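Local coordinates for protein CobC (Shigella flexneri 2a, PDB 6NRU) that probably removes the 5'-phosphate from alpha-ribazole 5'-phosphate and adenosylcobalamin 5'-phosphate in the assembly of the nucleotide loop of vitamin B12, at residues A[20-25]-A[85-90]; A[51-56]-A[72-77]; A[55-60]-A[78-83]; A[128-133]-A[153-158]. One frame throughout, in Å; residues are numbered along the deposited sequence.

Contact 1: residues A[20-25]-A[85-90]; sequences GLYSGH and MFFGDW
Tyr-22 turns the edge of its ring to the face of Phe-87 in a T-shaped pair, with ring centroids 5.0 Å apart and planes inclined by 60°. The leading atom is Tyr-22 CD1, which stands off-centre over the phenyl ring and comes to 3.7 Å from Phe-87 CE1. The opposite face of Phe-87 carries the methyl group CE of Met-85, a selenomethionine here, so this ring is sandwiched. A second edge-to-face pair has Phe-86 pointing its edge at the imidazole face of His-25. Because CG of Phe-86 is anti to its backbone N (chi1 176°), CD1 leans against His-25 CG at 3.8 Å, while Phe-86 CB lies over the imidazole in a CH-pi contact, 3.8 Å from the His-25 ring centroid. Between the two pairs the backbones come into direct contact: Gly-24 CA makes a CA-H...O contact of 3.2 Å to Met-85 O and also meets the edge of the Phe-87 ring.

One step out, the carboxylate of Glu-91 accepts from the backbone N of both His-25 and Phe-87, fastening one loop to the other. Tyr-22 OH is hydrogen-bonded to Tyr-106 OH, and Trp-109 makes a further edge-to-face pair with Phe-87. This aromatic-rich meeting of loops borders the histidine phosphatase active site, with Gly-24 close to Glu-84, the probable proton donor/acceptor.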
loop_
_atom_site.group_PDB
_atom_site.type_symbol
_atom_site.label_atom_id
_atom_site.label_comp_id
_atom_site.label_asym_id
_atom_site.label_seq_id
_atom_site.Cartn_x
_atom_site.Cartn_y
_atom_site.Cartn_z
ATOM N N GLY A 20 -16.140 2.950 -7.140
ATOM C CA GLY A 20 -16.383 1.930 -6.130
ATOM C C GLY A 20 -16.068 0.518 -6.572
ATOM O O GLY A 20 -16.717 -0.429 -6.115
ATOM N N LEU A 21 -15.085 0.349 -7.447
ATOM C CA LEU A 21 -14.762 -0.952 -8.007
ATOM C C LEU A 21 -13.605 -1.595 -7.254
ATOM O O LEU A 21 -12.795 -0.917 -6.617
ATOM C CB LEU A 21 -14.406 -0.832 -9.490
ATOM C CG LEU A 21 -15.467 -0.217 -10.402
ATOM C CD1 LEU A 21 -14.899 0.032 -11.793
ATOM C CD2 LEU A 21 -16.700 -1.106 -10.474
ATOM N N TYR A 22 -13.547 -2.920 -7.329
ATOM C CA TYR A 22 -12.365 -3.642 -6.886
ATOM C C TYR A 22 -11.214 -3.336 -7.833
ATOM O O TYR A 22 -11.374 -3.401 -9.056
ATOM C CB TYR A 22 -12.645 -5.141 -6.843
ATOM C CG TYR A 22 -13.495 -5.558 -5.668
ATOM C CD1 TYR A 22 -12.909 -5.985 -4.483
ATOM C CD2 TYR A 22 -14.884 -5.516 -5.737
ATOM C CE1 TYR A 22 -13.678 -6.367 -3.404
ATOM C CE2 TYR A 22 -15.663 -5.896 -4.660
ATOM C CZ TYR A 22 -15.055 -6.320 -3.496
ATOM O OH TYR A 22 -15.821 -6.698 -2.418
ATOM N N SER A 23 -10.057 -2.987 -7.273
ATOM C CA SER A 23 -8.935 -2.546 -8.097
ATOM C C SER A 23 -8.006 -3.705 -8.446
ATOM O O SER A 23 -7.893 -4.093 -9.614
ATOM C CB SER A 23 -8.168 -1.431 -7.381
ATOM O OG SER A 23 -7.583 -0.550 -8.319
ATOM N N GLY A 24 -7.336 -4.265 -7.442
ATOM C CA GLY A 24 -6.452 -5.387 -7.699
ATOM C C GLY A 24 -5.277 -4.984 -8.565
ATOM O O GLY A 24 -4.741 -3.875 -8.461
ATOM N N HIS A 25 -4.872 -5.897 -9.441
ATOM C CA HIS A 25 -3.737 -5.655 -10.318
ATOM C C HIS A 25 -4.106 -4.869 -11.568
ATOM O O HIS A 25 -3.210 -4.525 -12.346
ATOM C CB HIS A 25 -3.101 -6.990 -10.713
ATOM C CG HIS A 25 -2.264 -7.602 -9.632
ATOM N ND1 HIS A 25 -1.221 -8.463 -9.896
ATOM C CD2 HIS A 25 -2.316 -7.474 -8.285
ATOM C CE1 HIS A 25 -0.666 -8.839 -8.757
ATOM N NE2 HIS A 25 -1.312 -8.253 -7.765
HETATM N N MSE A 85 -3.374 -6.935 -3.668
HETATM C CA MSE A 85 -3.903 -8.283 -3.783
HETATM C C MSE A 85 -4.478 -8.493 -5.176
HETATM O O MSE A 85 -5.087 -7.586 -5.740
HETATM C CB MSE A 85 -4.976 -8.523 -2.724
HETATM C CG MSE A 85 -5.157 -9.974 -2.336
HETATM SE SE MSE A 85 -6.443 -10.170 -0.884
HETATM C CE MSE A 85 -8.041 -10.508 -1.945
ATOM N N PHE A 86 -4.276 -9.682 -5.737
ATOM C CA PHE A 86 -4.793 -10.010 -7.063
ATOM C C PHE A 86 -6.194 -10.599 -6.916
ATOM O O PHE A 86 -6.357 -11.717 -6.415
ATOM C CB PHE A 86 -3.859 -10.978 -7.783
ATOM C CG PHE A 86 -4.380 -11.435 -9.111
ATOM C CD1 PHE A 86 -4.664 -10.518 -10.110
ATOM C CD2 PHE A 86 -4.593 -12.778 -9.362
ATOM C CE1 PHE A 86 -5.147 -10.932 -11.332
ATOM C CE2 PHE A 86 -5.076 -13.198 -10.585
ATOM C CZ PHE A 86 -5.354 -12.274 -11.570
ATOM N N PHE A 87 -7.203 -9.852 -7.357
ATOM C CA PHE A 87 -8.594 -10.253 -7.193
ATOM C C PHE A 87 -9.113 -11.120 -8.335
ATOM O O PHE A 87 -10.290 -11.493 -8.324
ATOM C CB PHE A 87 -9.480 -9.011 -7.040
ATOM C CG PHE A 87 -9.618 -8.532 -5.620
ATOM C CD1 PHE A 87 -10.509 -9.145 -4.751
ATOM C CD2 PHE A 87 -8.860 -7.467 -5.156
ATOM C CE1 PHE A 87 -10.641 -8.705 -3.444
ATOM C CE2 PHE A 87 -8.986 -7.023 -3.850
ATOM C CZ PHE A 87 -9.877 -7.642 -2.993
ATOM N N GLY A 88 -8.275 -11.445 -9.314
ATOM C CA GLY A 88 -8.679 -12.396 -10.338
ATOM C C GLY A 88 -9.806 -11.870 -11.205
ATOM O O GLY A 88 -9.723 -10.778 -11.780
ATOM N N ASP A 89 -10.878 -12.659 -11.307
ATOM C CA ASP A 89 -12.008 -12.291 -12.155
ATOM C C ASP A 89 -12.792 -11.109 -11.601
ATOM O O ASP A 89 -13.580 -10.507 -12.339
ATOM C CB ASP A 89 -12.947 -13.487 -12.338
ATOM C CG ASP A 89 -12.374 -14.554 -13.261
ATOM O OD1 ASP A 89 -11.659 -14.201 -14.224
ATOM O OD2 ASP A 89 -12.650 -15.750 -13.030
ATOM N N TRP A 90 -12.595 -10.762 -10.331
ATOM C CA TRP A 90 -13.386 -9.733 -9.666
ATOM C C TRP A 90 -12.845 -8.323 -9.866
ATOM O O TRP A 90 -13.455 -7.372 -9.367
ATOM C CB TRP A 90 -13.475 -10.022 -8.165
ATOM C CG TRP A 90 -14.256 -11.251 -7.830
ATOM C CD1 TRP A 90 -15.000 -12.013 -8.684
ATOM C CD2 TRP A 90 -14.376 -11.862 -6.542
ATOM N NE1 TRP A 90 -15.574 -13.061 -8.008
ATOM C CE2 TRP A 90 -15.204 -12.992 -6.690
ATOM C CE3 TRP A 90 -13.863 -11.563 -5.277
ATOM C CZ2 TRP A 90 -15.529 -13.824 -5.622
ATOM C CZ3 TRP A 90 -14.187 -12.391 -4.216
ATOM C CH2 TRP A 90 -15.011 -13.508 -4.396
#

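Contact 2: residues A[51-56]-A[72-77]; sequences DLVLCS and RQLPVH
The imidazole of His-77 has Leu-52 lying over one face: CD1 of Leu-52 makes a CH-pi contact, displaced toward the rim, and comes to 3.5 Å from His-77 NE2. Leu-54 approaches the same histidine from its root, running alongside it in the same direction, with Leu-54 CD2 3.5 Å from His-77 CB. Leu-54 can do this because its CG stands beside the backbone N (chi1 -47°), which brings the end of the chain back toward the neighbouring strand.

Beneath these side chains the backbones pair in parallel. Val-53 spans Val-76, its O accepting from His-77 N at 2.7 Å and its N giving a weak bond of 3.1 Å to Pro-75 O. His-77 in turn spans Leu-54, since besides the bond from its N its O takes the N-H of Cys-55 at 2.8 Å. CA-H...O contacts fill in between, such as Val-76 CA to Val-53 O at 3.4 Å.

Val-53, Cys-55 and Val-76 point to the other face of the sheet. There Val-53 CB meets Val-76 CG2 at 4.0 Å, the two valines side by side, while Leu-74 crosses Val-53 at about a right angle. Helix 59-69 covers this valine face, with Leu-69 against Val-53 and Ala-61 against Cys-55. On its far side strand 52-55 pairs with strand 146-151, leaving 76-78 as an outermost strand of the chain's sheet. Strand 52-55, helix 59-69 and strand 76-78 thus form a beta-alpha-beta crossover.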
loop_
_atom_site.group_PDB
_atom_site.type_symbol
_atom_site.label_atom_id
_atom_site.label_comp_id
_atom_site.label_asym_id
_atom_site.label_seq_id
_atom_site.Cartn_x
_atom_site.Cartn_y
_atom_site.Cartn_z
ATOM N N ASP A 51 16.924 7.829 1.245
ATOM C CA ASP A 51 18.041 7.143 0.616
ATOM C C ASP A 51 17.605 5.877 -0.105
ATOM O O ASP A 51 18.459 5.175 -0.662
ATOM C CB ASP A 51 19.123 6.808 1.653
ATOM C CG ASP A 51 18.547 6.291 2.954
ATOM O OD1 ASP A 51 19.315 6.155 3.931
ATOM O OD2 ASP A 51 17.328 6.020 3.002
ATOM N N LEU A 52 16.310 5.572 -0.118
ATOM C CA LEU A 52 15.807 4.384 -0.789
ATOM C C LEU A 52 14.315 4.554 -1.033
ATOM O O LEU A 52 13.608 5.117 -0.195
ATOM C CB LEU A 52 16.071 3.121 0.040
ATOM C CG LEU A 52 15.755 1.791 -0.645
ATOM C CD1 LEU A 52 16.600 1.616 -1.905
ATOM C CD2 LEU A 52 15.968 0.636 0.314
ATOM N N VAL A 53 13.846 4.073 -2.181
ATOM C CA VAL A 53 12.426 4.071 -2.511
ATOM C C VAL A 53 12.047 2.660 -2.938
ATOM O O VAL A 53 12.646 2.106 -3.866
ATOM C CB VAL A 53 12.077 5.078 -3.619
ATOM C CG1 VAL A 53 10.602 4.970 -3.974
ATOM C CG2 VAL A 53 12.421 6.496 -3.183
ATOM N N LEU A 54 11.067 2.077 -2.257
ATOM C CA LEU A 54 10.513 0.779 -2.613
ATOM C C LEU A 54 9.071 0.979 -3.052
ATOM O O LEU A 54 8.282 1.606 -2.337
ATOM C CB LEU A 54 10.586 -0.195 -1.436
ATOM C CG LEU A 54 11.920 -0.255 -0.689
ATOM C CD1 LEU A 54 11.824 -1.194 0.502
ATOM C CD2 LEU A 54 13.039 -0.687 -1.621
ATOM N N CYS A 55 8.729 0.453 -4.221
ATOM C CA CYS A 55 7.450 0.732 -4.850
ATOM C C CYS A 55 6.834 -0.558 -5.372
ATOM O O CYS A 55 7.541 -1.502 -5.734
ATOM C CB CYS A 55 7.621 1.743 -5.993
ATOM S SG CYS A 55 6.099 2.283 -6.776
ATOM N N SER A 56 5.507 -0.594 -5.398
ATOM C CA SER A 56 4.823 -1.733 -5.984
ATOM C C SER A 56 4.929 -1.684 -7.505
ATOM O O SER A 56 5.240 -0.647 -8.100
ATOM C CB SER A 56 3.358 -1.765 -5.550
ATOM O OG SER A 56 2.517 -1.210 -6.543
ATOM N N ARG A 72 14.101 14.679 -7.825
ATOM C CA ARG A 72 15.026 14.177 -6.815
ATOM C C ARG A 72 16.059 13.121 -7.171
ATOM O O ARG A 72 17.074 13.034 -6.489
ATOM C CB ARG A 72 14.272 13.793 -5.550
ATOM C CG ARG A 72 13.709 15.000 -4.820
ATOM C CD ARG A 72 13.065 14.608 -3.516
ATOM N NE ARG A 72 14.055 14.052 -2.617
ATOM C CZ ARG A 72 13.908 13.972 -1.310
ATOM N NH1 ARG A 72 12.807 14.415 -0.747
ATOM N NH2 ARG A 72 14.863 13.453 -0.568
ATOM N N GLN A 73 15.788 12.310 -8.186
ATOM C CA GLN A 73 16.703 11.255 -8.648
ATOM C C GLN A 73 17.141 10.190 -7.648
ATOM O O GLN A 73 18.310 9.885 -7.560
ATOM C CB GLN A 73 17.945 11.849 -9.328
ATOM C CG GLN A 73 17.748 12.233 -10.776
ATOM C CD GLN A 73 18.150 11.119 -11.692
ATOM O OE1 GLN A 73 18.051 9.952 -11.339
ATOM N NE2 GLN A 73 18.616 11.468 -12.870
ATOM N N LEU A 74 16.203 9.611 -6.914
ATOM C CA LEU A 74 16.525 8.597 -5.924
ATOM C C LEU A 74 16.357 7.199 -6.510
ATOM O O LEU A 74 15.583 7.002 -7.452
ATOM C CB LEU A 74 15.630 8.744 -4.689
ATOM C CG LEU A 74 16.005 9.876 -3.729
ATOM C CD1 LEU A 74 14.817 10.281 -2.868
ATOM C CD2 LEU A 74 17.186 9.471 -2.863
ATOM N N PRO A 75 17.082 6.210 -5.982
ATOM C CA PRO A 75 16.945 4.837 -6.495
ATOM C C PRO A 75 15.598 4.235 -6.116
ATOM O O PRO A 75 15.171 4.313 -4.962
ATOM C CB PRO A 75 18.103 4.090 -5.821
ATOM C CG PRO A 75 19.060 5.171 -5.389
ATOM C CD PRO A 75 18.184 6.322 -5.014
ATOM N N VAL A 76 14.939 3.619 -7.097
ATOM C CA VAL A 76 13.589 3.088 -6.941
ATOM C C VAL A 76 13.630 1.586 -7.184
ATOM O O VAL A 76 13.893 1.139 -8.307
ATOM C CB VAL A 76 12.594 3.760 -7.896
ATOM C CG1 VAL A 76 11.219 3.113 -7.773
ATOM C CG2 VAL A 76 12.521 5.253 -7.622
ATOM N N HIS A 77 13.360 0.806 -6.140
ATOM C CA HIS A 77 13.215 -0.636 -6.271
ATOM C C HIS A 77 11.745 -0.969 -6.480
ATOM O O HIS A 77 10.880 -0.468 -5.756
ATOM C CB HIS A 77 13.736 -1.365 -5.033
ATOM C CG HIS A 77 15.198 -1.175 -4.775
ATOM N ND1 HIS A 77 15.968 -2.128 -4.144
ATOM C CD2 HIS A 77 16.029 -0.141 -5.047
ATOM C CE1 HIS A 77 17.212 -1.693 -4.045
ATOM N NE2 HIS A 77 17.275 -0.489 -4.586
#

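Contact 3: residues A[55-60]-A[78-83]; sequences CSELER and IIPELN. With SO4 (sulfate ion), chain N.
The side-chain oxygen OD1 of Asn-83 takes the backbone N-H of Glu-57 in a short bond of 2.7 Å, with the donor in the carbonyl plane. The same amide reaches out through its other end, Asn-83 ND2 giving a bond of 2.9 Å to Glu-57 OE1. That oxygen is met from above the carboxylate plane, 56° out of it, so one asparagine clasps both the main chain and the tip of Glu-57 and should restrict its rotation. Glu-57 runs extended beyond CG (chi2 -177°), which carries its carboxylate out to Asn-83 and Pro-80, where OE2 rests on Pro-80 CG at 3.2 Å; CG of Glu-57 lies against Ile-78 CG2. The parallel strand pairing runs on for one more bond, Ile-79 N to Cys-55 O at 2.8 Å. Beyond it Ser-56 and Leu-82 meet through their CB atoms, 3.9 Å apart.

Arg-60 turns elsewhere: its NH2 donates to sulfate O4 at 3.3 Å, and Arg-10 and Asn-17 also bond this anion. Ser-56 OG is paired with His-152 NE2. Leu-58 is the N-cap of helix 59-69, which carries Arg-60 in its first turn, while Phe-134 of helix 124-136 packs on Ile-79 and Leu-82.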
loop_
_atom_site.group_PDB
_atom_site.type_symbol
_atom_site.label_atom_id
_atom_site.label_comp_id
_atom_site.label_asym_id
_atom_site.label_seq_id
_atom_site.Cartn_x
_atom_site.Cartn_y
_atom_site.Cartn_z
ATOM N N CYS A 55 8.729 0.453 -4.221
ATOM C CA CYS A 55 7.450 0.732 -4.850
ATOM C C CYS A 55 6.834 -0.558 -5.372
ATOM O O CYS A 55 7.541 -1.502 -5.734
ATOM C CB CYS A 55 7.621 1.743 -5.993
ATOM S SG CYS A 55 6.099 2.283 -6.776
ATOM N N SER A 56 5.507 -0.594 -5.398
ATOM C CA SER A 56 4.823 -1.733 -5.984
ATOM C C SER A 56 4.929 -1.684 -7.505
ATOM O O SER A 56 5.240 -0.647 -8.100
ATOM C CB SER A 56 3.358 -1.765 -5.550
ATOM O OG SER A 56 2.517 -1.210 -6.543
ATOM N N GLU A 57 4.673 -2.833 -8.136
ATOM C CA GLU A 57 4.757 -2.913 -9.593
ATOM C C GLU A 57 3.649 -2.120 -10.271
ATOM O O GLU A 57 3.853 -1.593 -11.371
ATOM C CB GLU A 57 4.689 -4.369 -10.054
ATOM C CG GLU A 57 5.773 -5.270 -9.508
ATOM C CD GLU A 57 5.686 -6.672 -10.077
ATOM O OE1 GLU A 57 4.566 -7.113 -10.415
ATOM O OE2 GLU A 57 6.737 -7.331 -10.196
ATOM N N LEU A 58 2.476 -2.032 -9.641
ATOM C CA LEU A 58 1.314 -1.448 -10.295
ATOM C C LEU A 58 1.547 0.028 -10.587
ATOM O O LEU A 58 2.066 0.773 -9.752
ATOM C CB LEU A 58 0.073 -1.640 -9.425
ATOM C CG LEU A 58 -0.171 -3.085 -8.983
ATOM C CD1 LEU A 58 -1.493 -3.199 -8.259
ATOM C CD2 LEU A 58 -0.136 -4.026 -10.175
ATOM N N GLU A 59 1.153 0.448 -11.794
ATOM C CA GLU A 59 1.566 1.756 -12.293
ATOM C C GLU A 59 0.956 2.898 -11.493
ATOM O O GLU A 59 1.549 3.980 -11.423
ATOM C CB GLU A 59 1.211 1.889 -13.773
ATOM C CG GLU A 59 2.212 2.721 -14.556
ATOM C CD GLU A 59 3.597 2.108 -14.549
ATOM O OE1 GLU A 59 4.584 2.874 -14.553
ATOM O OE2 GLU A 59 3.699 0.862 -14.544
ATOM N N ARG A 60 -0.211 2.690 -10.879
ATOM C CA ARG A 60 -0.779 3.743 -10.046
ATOM C C ARG A 60 0.141 4.080 -8.880
ATOM O O ARG A 60 0.182 5.233 -8.434
ATOM C CB ARG A 60 -2.167 3.340 -9.541
ATOM C CG ARG A 60 -2.185 2.179 -8.561
ATOM C CD ARG A 60 -3.351 1.255 -8.855
ATOM N NE ARG A 60 -3.947 0.708 -7.640
ATOM C CZ ARG A 60 -4.415 -0.532 -7.535
ATOM N NH1 ARG A 60 -4.351 -1.354 -8.575
ATOM N NH2 ARG A 60 -4.946 -0.950 -6.394
ATOM N N ILE A 78 11.464 -1.814 -7.463
ATOM C CA ILE A 78 10.111 -2.288 -7.724
ATOM C C ILE A 78 9.967 -3.643 -7.045
ATOM O O ILE A 78 10.541 -4.640 -7.494
ATOM C CB ILE A 78 9.822 -2.379 -9.227
ATOM C CG1 ILE A 78 10.075 -1.029 -9.895
ATOM C CG2 ILE A 78 8.390 -2.800 -9.460
ATOM C CD1 ILE A 78 9.157 0.066 -9.404
ATOM N N ILE A 79 9.207 -3.682 -5.955
ATOM C CA ILE A 79 9.049 -4.885 -5.142
ATOM C C ILE A 79 7.687 -5.493 -5.464
ATOM O O ILE A 79 6.656 -4.859 -5.183
ATOM C CB ILE A 79 9.183 -4.572 -3.646
ATOM C CG1 ILE A 79 10.486 -3.819 -3.380
ATOM C CG2 ILE A 79 9.129 -5.846 -2.821
ATOM C CD1 ILE A 79 11.723 -4.579 -3.806
ATOM N N PRO A 80 7.626 -6.694 -6.050
ATOM C CA PRO A 80 6.320 -7.311 -6.325
ATOM C C PRO A 80 5.562 -7.696 -5.069
ATOM O O PRO A 80 4.335 -7.852 -5.131
ATOM C CB PRO A 80 6.678 -8.555 -7.155
ATOM C CG PRO A 80 8.120 -8.383 -7.545
ATOM C CD PRO A 80 8.742 -7.554 -6.474
ATOM N N GLU A 81 6.250 -7.866 -3.938
ATOM C CA GLU A 81 5.574 -8.138 -2.677
ATOM C C GLU A 81 4.703 -6.972 -2.238
ATOM O O GLU A 81 3.727 -7.184 -1.511
ATOM C CB GLU A 81 6.597 -8.466 -1.587
ATOM C CG GLU A 81 7.142 -9.891 -1.635
ATOM C CD GLU A 81 8.143 -10.106 -2.757
ATOM O OE1 GLU A 81 8.587 -9.105 -3.361
ATOM O OE2 GLU A 81 8.480 -11.277 -3.041
ATOM N N LEU A 82 5.026 -5.753 -2.672
ATOM C CA LEU A 82 4.250 -4.564 -2.343
ATOM C C LEU A 82 3.008 -4.407 -3.207
ATOM O O LEU A 82 2.273 -3.427 -3.032
ATOM C CB LEU A 82 5.126 -3.312 -2.475
ATOM C CG LEU A 82 6.245 -3.151 -1.443
ATOM C CD1 LEU A 82 7.149 -1.977 -1.783
ATOM C CD2 LEU A 82 5.667 -2.993 -0.046
ATOM N N ASN A 83 2.752 -5.338 -4.123
ATOM C CA ASN A 83 1.614 -5.228 -5.020
ATOM C C ASN A 83 0.297 -5.375 -4.272
ATOM O O ASN A 83 0.213 -6.031 -3.231
ATOM C CB ASN A 83 1.681 -6.294 -6.111
ATOM C CG ASN A 83 2.759 -6.020 -7.121
ATOM O OD1 ASN A 83 3.337 -4.935 -7.145
ATOM N ND2 ASN A 83 3.037 -7.001 -7.971
HETATM S S SO4 N . -7.690 0.701 -3.301
HETATM O O1 SO4 N . -7.674 -0.661 -2.778
HETATM O O2 SO4 N . -8.974 0.958 -3.948
HETATM O O3 SO4 N . -7.498 1.647 -2.207
HETATM O O4 SO4 N . -6.613 0.867 -4.273
#

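Contact 4: residues A[128-133]-A[153-158]; sequences SQRVER and QGVLSL
Apolar contacts carry this crossing, and Leu-158 supplies the closest: its CD2 reaches Ser-128 CB at 3.7 Å and also touches Val-131 CB at 4.2 Å. One methyl branch is therefore lodged between two residues that lie one turn apart on helix 124-136. Leu-158 has CG anti to the backbone N (chi1 179°), sending the branch across to that helix. Next to it the valines meet methyl to methyl, Val-131 CG2 and Val-155 CG1 lying 4.2 Å apart. The guanidinium of Arg-130 only grazes Val-155, and its strong partner is Glu-122, in a salt bridge.

Both serine hydroxyls bond back to carbonyls of their own helix. Gln-153 O accepts both Ser-157 OG, at 2.9 Å, and Ser-157 N, which come from opposite faces of its carbonyl plane. Ser-128 OG bonds back to the carbonyls of Phe-124 and Gln-125, leaving its CB for the leucine.

The axes of segments 128-133 and 153-158 pass 10.3 Å apart at a crossing angle of -56°. Phe-124 and Phe-127 of helix 124-136 add to the packing on Leu-158, while helix 153-163 rests Leu-156 on Ile-149 and Ser-151 of strand 146-151.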
loop_
_atom_site.group_PDB
_atom_site.type_symbol
_atom_site.label_atom_id
_atom_site.label_comp_id
_atom_site.label_asym_id
_atom_site.label_seq_id
_atom_site.Cartn_x
_atom_site.Cartn_y
_atom_site.Cartn_z
ATOM N N SER A 128 -1.025 -12.121 2.579
ATOM C CA SER A 128 -0.376 -11.809 3.848
ATOM C C SER A 128 0.978 -12.493 3.974
ATOM O O SER A 128 1.851 -12.000 4.697
ATOM C CB SER A 128 -1.284 -12.191 5.020
ATOM O OG SER A 128 -1.558 -13.581 5.039
ATOM N N GLN A 129 1.177 -13.623 3.289
ATOM C CA GLN A 129 2.495 -14.250 3.280
ATOM C C GLN A 129 3.477 -13.462 2.425
ATOM O O GLN A 129 4.673 -13.429 2.729
ATOM C CB GLN A 129 2.401 -15.691 2.781
ATOM C CG GLN A 129 1.841 -16.674 3.792
ATOM C CD GLN A 129 1.230 -17.900 3.127
ATOM O OE1 GLN A 129 1.252 -18.033 1.901
ATOM N NE2 GLN A 129 0.677 -18.800 3.935
ATOM N N ARG A 130 2.992 -12.833 1.350
ATOM C CA ARG A 130 3.839 -11.958 0.547
ATOM C C ARG A 130 4.380 -10.811 1.385
ATOM O O ARG A 130 5.570 -10.482 1.321
ATOM C CB ARG A 130 3.044 -11.407 -0.636
ATOM C CG ARG A 130 3.367 -12.011 -1.980
ATOM C CD ARG A 130 2.371 -11.492 -2.992
ATOM N NE ARG A 130 2.064 -10.088 -2.733
ATOM C CZ ARG A 130 0.960 -9.468 -3.136
ATOM N NH1 ARG A 130 0.034 -10.126 -3.822
ATOM N NH2 ARG A 130 0.779 -8.186 -2.850
ATOM N N VAL A 131 3.505 -10.178 2.171
ATOM C CA VAL A 131 3.922 -9.070 3.023
ATOM C C VAL A 131 4.867 -9.560 4.113
ATOM O O VAL A 131 5.819 -8.865 4.491
ATOM C CB VAL A 131 2.684 -8.366 3.606
ATOM C CG1 VAL A 131 3.082 -7.349 4.664
ATOM C CG2 VAL A 131 1.885 -7.706 2.489
ATOM N N GLU A 132 4.631 -10.768 4.626
ATOM C CA GLU A 132 5.543 -11.341 5.609
ATOM C C GLU A 132 6.938 -11.531 5.023
ATOM O O GLU A 132 7.941 -11.289 5.704
ATOM C CB GLU A 132 4.984 -12.666 6.123
ATOM C CG GLU A 132 4.026 -12.510 7.288
ATOM C CD GLU A 132 4.753 -12.329 8.608
ATOM O OE1 GLU A 132 5.121 -13.350 9.230
ATOM O OE2 GLU A 132 4.964 -11.168 9.020
ATOM N N ARG A 133 7.023 -11.961 3.761
ATOM C CA ARG A 133 8.327 -12.104 3.123
ATOM C C ARG A 133 9.005 -10.753 2.955
ATOM O O ARG A 133 10.226 -10.639 3.115
ATOM C CB ARG A 133 8.183 -12.801 1.770
ATOM C CG ARG A 133 7.624 -14.210 1.859
ATOM C CD ARG A 133 8.291 -15.146 0.866
ATOM N NE ARG A 133 7.954 -16.540 1.135
ATOM C CZ ARG A 133 8.764 -17.399 1.745
ATOM N NH1 ARG A 133 9.964 -17.006 2.151
ATOM N NH2 ARG A 133 8.374 -18.649 1.950
ATOM N N GLN A 153 -3.444 0.225 0.105
ATOM C CA GLN A 153 -4.089 0.263 1.414
ATOM C C GLN A 153 -3.937 -1.066 2.149
ATOM O O GLN A 153 -3.587 -1.096 3.334
ATOM C CB GLN A 153 -5.565 0.628 1.248
ATOM C CG GLN A 153 -6.160 1.376 2.423
ATOM C CD GLN A 153 -6.263 0.512 3.659
ATOM O OE1 GLN A 153 -5.911 0.938 4.759
ATOM N NE2 GLN A 153 -6.738 -0.718 3.482
ATOM N N GLY A 154 -4.203 -2.177 1.461
ATOM C CA GLY A 154 -4.112 -3.474 2.111
ATOM C C GLY A 154 -2.694 -3.844 2.500
ATOM O O GLY A 154 -2.467 -4.435 3.557
ATOM N N VAL A 155 -1.722 -3.497 1.655
ATOM C CA VAL A 155 -0.327 -3.822 1.944
ATOM C C VAL A 155 0.175 -3.013 3.130
ATOM O O VAL A 155 0.755 -3.560 4.076
ATOM C CB VAL A 155 0.549 -3.577 0.702
ATOM C CG1 VAL A 155 2.019 -3.736 1.054
ATOM C CG2 VAL A 155 0.157 -4.515 -0.425
ATOM N N LEU A 156 -0.034 -1.697 3.094
ATOM C CA LEU A 156 0.554 -0.830 4.108
ATOM C C LEU A 156 -0.125 -1.010 5.459
ATOM O O LEU A 156 0.543 -0.998 6.500
ATOM C CB LEU A 156 0.483 0.626 3.650
ATOM C CG LEU A 156 1.278 0.952 2.382
ATOM C CD1 LEU A 156 1.032 2.382 1.943
ATOM C CD2 LEU A 156 2.754 0.713 2.614
ATOM N N SER A 157 -1.451 -1.178 5.466
ATOM C CA SER A 157 -2.156 -1.401 6.725
ATOM C C SER A 157 -1.724 -2.708 7.370
ATOM O O SER A 157 -1.543 -2.777 8.592
ATOM C CB SER A 157 -3.663 -1.402 6.492
ATOM O OG SER A 157 -4.054 -2.575 5.809
ATOM N N LEU A 158 -1.561 -3.760 6.563
ATOM C CA LEU A 158 -1.084 -5.033 7.091
ATOM C C LEU A 158 0.386 -4.961 7.475
ATOM O O LEU A 158 0.817 -5.646 8.411
ATOM C CB LEU A 158 -1.314 -6.143 6.069
ATOM C CG LEU A 158 -0.843 -7.535 6.483
ATOM C CD1 LEU A 158 -1.507 -7.940 7.783
ATOM C CD2 LEU A 158 -1.136 -8.542 5.388
#

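In the fold
From the N terminus, the loop after helix 15-18 opens contact 1, which closes only when the chain reaches 85-90. Contacts 2 and 3 both fall within that span and start from one stretch, sharing Cys-55 and Ser-56: contact 2 pairs the strands that precede and follow helix 59-69 in the chain, and contact 3 prolongs the pairing to the residues leading to Glu-84. Gly-24 O and Arg-60 NH1 join contact 1 to contact 3. Contact 4 follows in series, closing the excursion through strand 146-151 and bringing Val-155 against Leu-82 of contact 3. Together they tie the sheet edge and two helices to the loops round the active site.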